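PDB 1O5Z: folylpolyglutamate synthase/dihydrofolate synthase from Thermotoga maritima, which probably adds L-glutamate to dihydropteroate and to the growing polyglutamate tail of tetrahydrofolate, using ATP and magnesium. Local coordinates for residues L74-S86 / F144-G157. Numbering follows the deposited sequence.
Sequences LVSQGYRVGSYYS and FAEKNVDIAVLEVG
Phe144 lays one face of its ring on Gly82, whose CA stands 3.8 Å from the ring centroid in a CH-pi contact, while Ser83 O meets the ring at its edge. A side chain on Gly82 would collide with the ring, so glycine and aromatic fit as a pair. CG of Phe144 is anti to the carbonyl carbon (chi1 -59°), which brings the ring in from helix 132-146 beneath strand 81-84; a serine in its place would probably leave a gap under Gly82 CA and Tyr84 CB with Leu154 CD2 but without its aromatic neighbour. On the other face of the sheet, Val81 CG2 runs alongside Ile151 CG2 at 4.1 Å, and CD1 of Leu74, from helix 63-77, meets Ile151 CD1 at 4.0 Å and Val153 CG2 at 4.1 Å. Between these buried layers the strands run parallel, joined by backbone bonds such as Val153 N to Gly82 O (2.8 Å).

Where the strands begin, this packing gives way to a polar, solvent-facing side, with Arg80 partly exposed and Asp150 exposed. Arg80 N donates to Asp150 OD2 at 2.8 Å in a nearly straight bond (171°), arriving 37° out of the carboxylate plane, and Arg80 O receives both Asp150 N and Ile151 N. Beyond, the arginine chain, bent at chi3, sets NH1 beside Lys147 O. At the strands' C-terminal ends, Glu155 OE1 takes a weak bond from Ser86 N, and a water links Ser86 OG to Glu155 O; Ser86 OG and Glu155 OE1 also hydrogen-bond to a bound unidentified molecule. Neighbouring parallel strands flanked by helices, with polar groups gathered beyond their C-terminal ends, are characteristic of the P-loop-type alpha/beta fold of the Mur ligase middle domain.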
# COMPACT_ATOMS: atom_id res chain seq x y z
N LEU A 74 -16.31 4.81 0.52
CA LEU A 74 -17.32 4.25 1.38
C LEU A 74 -17.40 4.95 2.70
O LEU A 74 -18.49 5.15 3.23
CB LEU A 74 -17.03 2.79 1.64
CG LEU A 74 -17.15 1.84 0.44
CD1 LEU A 74 -16.48 0.52 0.81
CD2 LEU A 74 -18.60 1.59 0.06
N VAL A 75 -16.26 5.35 3.24
CA VAL A 75 -16.25 6.19 4.45
C VAL A 75 -16.99 7.53 4.21
O VAL A 75 -17.77 7.92 5.03
CB VAL A 75 -14.83 6.43 4.99
CG1 VAL A 75 -14.80 7.61 6.02
CG2 VAL A 75 -14.32 5.15 5.63
N SER A 76 -16.75 8.18 3.06
CA SER A 76 -17.49 9.39 2.71
C SER A 76 -18.96 9.10 2.59
O SER A 76 -19.73 9.98 2.90
CB SER A 76 -17.07 10.04 1.40
OG SER A 76 -15.68 10.15 1.36
N GLN A 77 -19.35 7.91 2.10
CA GLN A 77 -20.76 7.60 1.91
C GLN A 77 -21.43 7.35 3.23
O GLN A 77 -22.67 7.33 3.34
CB GLN A 77 -20.95 6.41 0.98
CG GLN A 77 -22.39 6.10 0.67
CD GLN A 77 -23.14 7.28 0.07
OE1 GLN A 77 -22.62 7.95 -0.82
NE2 GLN A 77 -24.37 7.51 0.53
N GLY A 78 -20.61 7.24 4.27
CA GLY A 78 -21.10 7.10 5.62
C GLY A 78 -21.17 5.67 6.09
O GLY A 78 -21.75 5.41 7.14
N TYR A 79 -20.63 4.73 5.33
CA TYR A 79 -20.45 3.37 5.87
C TYR A 79 -19.41 3.34 7.00
O TYR A 79 -18.40 4.07 6.98
CB TYR A 79 -20.01 2.36 4.77
CG TYR A 79 -21.04 2.11 3.69
CD1 TYR A 79 -20.97 2.79 2.50
CD2 TYR A 79 -22.08 1.20 3.86
CE1 TYR A 79 -21.87 2.59 1.49
CE2 TYR A 79 -23.04 1.01 2.84
CZ TYR A 79 -22.90 1.72 1.66
OH TYR A 79 -23.75 1.59 0.59
N ARG A 80 -19.62 2.42 7.94
CA ARG A 80 -18.60 2.13 8.92
C ARG A 80 -17.67 1.12 8.27
O ARG A 80 -18.07 -0.05 8.04
CB ARG A 80 -19.22 1.59 10.20
CG ARG A 80 -18.26 1.49 11.36
CD ARG A 80 -18.94 1.24 12.70
NE ARG A 80 -18.47 2.29 13.59
CZ ARG A 80 -17.79 2.13 14.72
NH1 ARG A 80 -17.54 0.96 15.23
NH2 ARG A 80 -17.39 3.19 15.36
N VAL A 81 -16.43 1.55 8.01
CA VAL A 81 -15.50 0.80 7.20
C VAL A 81 -14.26 0.37 7.98
O VAL A 81 -13.60 1.20 8.57
CB VAL A 81 -15.06 1.65 5.98
CG1 VAL A 81 -14.04 0.94 5.07
CG2 VAL A 81 -16.28 2.06 5.18
N GLY A 82 -13.94 -0.92 7.97
CA GLY A 82 -12.63 -1.38 8.38
C GLY A 82 -11.78 -1.51 7.12
O GLY A 82 -12.27 -1.87 6.07
N SER A 83 -10.52 -1.16 7.20
CA SER A 83 -9.63 -1.31 6.07
C SER A 83 -8.30 -1.85 6.58
O SER A 83 -7.84 -1.55 7.68
CB SER A 83 -9.47 0.02 5.30
OG SER A 83 -9.04 1.08 6.13
N TYR A 84 -7.76 -2.73 5.75
CA TYR A 84 -6.62 -3.59 6.10
C TYR A 84 -5.51 -3.46 5.06
O TYR A 84 -5.76 -3.75 3.91
CB TYR A 84 -7.05 -5.05 6.25
CG TYR A 84 -5.93 -5.88 6.72
CD1 TYR A 84 -5.25 -5.56 7.88
CD2 TYR A 84 -5.49 -6.97 6.00
CE1 TYR A 84 -4.18 -6.33 8.33
CE2 TYR A 84 -4.42 -7.73 6.42
CZ TYR A 84 -3.78 -7.42 7.58
OH TYR A 84 -2.70 -8.19 7.98
N TYR A 85 -4.34 -2.97 5.49
CA TYR A 85 -3.22 -2.77 4.59
C TYR A 85 -1.98 -3.50 5.07
O TYR A 85 -1.90 -3.91 6.22
CB TYR A 85 -2.90 -1.29 4.44
CG TYR A 85 -4.08 -0.42 4.06
CD1 TYR A 85 -4.98 0.01 5.03
CD2 TYR A 85 -4.29 -0.01 2.75
CE1 TYR A 85 -6.05 0.85 4.68
CE2 TYR A 85 -5.36 0.81 2.41
CZ TYR A 85 -6.23 1.23 3.37
OH TYR A 85 -7.29 2.03 3.03
N SER A 86 -1.04 -3.62 4.16
CA SER A 86 0.32 -4.15 4.42
C SER A 86 1.22 -3.64 3.30
O SER A 86 0.76 -3.50 2.18
CB SER A 86 0.39 -5.67 4.42
OG SER A 86 -0.21 -6.22 3.24
N PHE A 144 -12.34 -5.38 13.36
CA PHE A 144 -13.48 -5.03 12.57
C PHE A 144 -14.74 -5.58 13.14
O PHE A 144 -15.75 -4.92 13.09
CB PHE A 144 -13.31 -5.52 11.12
CG PHE A 144 -12.11 -4.99 10.44
CD1 PHE A 144 -11.57 -3.75 10.78
CD2 PHE A 144 -11.50 -5.71 9.43
CE1 PHE A 144 -10.43 -3.25 10.14
CE2 PHE A 144 -10.38 -5.22 8.78
CZ PHE A 144 -9.84 -3.96 9.15
N ALA A 145 -14.69 -6.81 13.64
CA ALA A 145 -15.84 -7.39 14.34
C ALA A 145 -16.15 -6.65 15.67
O ALA A 145 -17.30 -6.27 15.93
CB ALA A 145 -15.59 -8.89 14.62
N GLU A 146 -15.13 -6.41 16.50
CA GLU A 146 -15.39 -5.76 17.78
C GLU A 146 -15.95 -4.37 17.45
O GLU A 146 -16.78 -3.85 18.18
CB GLU A 146 -14.16 -5.75 18.75
CG GLU A 146 -13.30 -7.04 18.77
CD GLU A 146 -12.95 -7.70 20.14
OE1 GLU A 146 -13.52 -8.82 20.39
OE2 GLU A 146 -12.07 -7.22 20.96
N LYS A 147 -15.58 -3.78 16.32
CA LYS A 147 -16.06 -2.43 16.00
C LYS A 147 -17.38 -2.42 15.23
O LYS A 147 -17.85 -1.34 14.84
CB LYS A 147 -15.02 -1.63 15.19
CG LYS A 147 -13.78 -1.28 15.96
CD LYS A 147 -14.09 -0.30 17.07
CE LYS A 147 -12.81 0.08 17.81
NZ LYS A 147 -13.04 1.04 18.95
N ASN A 148 -17.97 -3.59 14.97
CA ASN A 148 -19.25 -3.63 14.24
C ASN A 148 -19.22 -2.86 12.90
O ASN A 148 -20.10 -2.08 12.60
CB ASN A 148 -20.39 -3.12 15.12
CG ASN A 148 -20.44 -3.84 16.47
OD1 ASN A 148 -20.27 -5.06 16.55
ND2 ASN A 148 -20.64 -3.09 17.52
N VAL A 149 -18.22 -3.12 12.10
CA VAL A 149 -18.12 -2.43 10.81
C VAL A 149 -19.19 -2.95 9.85
O VAL A 149 -19.70 -4.06 10.02
CB VAL A 149 -16.70 -2.53 10.20
CG1 VAL A 149 -15.65 -1.99 11.17
CG2 VAL A 149 -16.38 -3.96 9.78
N ASP A 150 -19.57 -2.13 8.89
CA ASP A 150 -20.54 -2.54 7.85
C ASP A 150 -19.77 -3.35 6.80
O ASP A 150 -20.25 -4.34 6.28
CB ASP A 150 -21.14 -1.33 7.14
CG ASP A 150 -21.97 -0.46 8.07
OD1 ASP A 150 -22.72 -1.04 8.90
OD2 ASP A 150 -21.93 0.82 8.01
N ILE A 151 -18.59 -2.86 6.49
CA ILE A 151 -17.78 -3.44 5.46
C ILE A 151 -16.30 -3.31 5.74
O ILE A 151 -15.84 -2.33 6.33
CB ILE A 151 -18.17 -2.87 4.08
CG1 ILE A 151 -17.21 -3.34 3.03
CG2 ILE A 151 -18.27 -1.36 4.08
CD1 ILE A 151 -17.78 -3.14 1.68
N ALA A 152 -15.57 -4.35 5.35
CA ALA A 152 -14.11 -4.34 5.46
C ALA A 152 -13.48 -4.38 4.07
O ALA A 152 -13.89 -5.15 3.24
CB ALA A 152 -13.63 -5.49 6.34
N VAL A 153 -12.51 -3.50 3.81
CA VAL A 153 -11.74 -3.51 2.58
C VAL A 153 -10.39 -4.06 2.89
O VAL A 153 -9.68 -3.55 3.74
CB VAL A 153 -11.63 -2.10 1.99
CG1 VAL A 153 -10.92 -2.11 0.65
CG2 VAL A 153 -13.03 -1.50 1.83
N LEU A 154 -10.02 -5.13 2.18
CA LEU A 154 -8.84 -5.90 2.49
C LEU A 154 -7.88 -5.91 1.33
O LEU A 154 -8.18 -6.41 0.27
CB LEU A 154 -9.23 -7.33 2.81
CG LEU A 154 -10.40 -7.40 3.80
CD1 LEU A 154 -11.04 -8.76 3.70
CD2 LEU A 154 -9.86 -7.14 5.16
N GLU A 155 -6.71 -5.38 1.60
CA GLU A 155 -5.59 -5.49 0.72
C GLU A 155 -4.88 -6.86 0.94
O GLU A 155 -4.47 -7.20 2.04
CB GLU A 155 -4.61 -4.31 0.98
CG GLU A 155 -3.39 -4.39 0.08
CD GLU A 155 -2.34 -3.40 0.37
OE1 GLU A 155 -2.47 -2.60 1.32
OE2 GLU A 155 -1.37 -3.41 -0.40
N VAL A 156 -4.68 -7.58 -0.15
CA VAL A 156 -3.92 -8.80 -0.13
C VAL A 156 -2.52 -8.48 0.36
O VAL A 156 -1.91 -7.45 -0.04
CB VAL A 156 -3.86 -9.42 -1.53
CG1 VAL A 156 -2.93 -10.61 -1.54
CG2 VAL A 156 -5.28 -9.78 -2.04
N GLY A 157 -2.00 -9.33 1.25
CA GLY A 157 -0.60 -9.24 1.69
C GLY A 157 0.35 -9.53 0.53
O GLY A 157 1.15 -8.72 0.18
O HOH W 1 -3.08 -6.36 3.95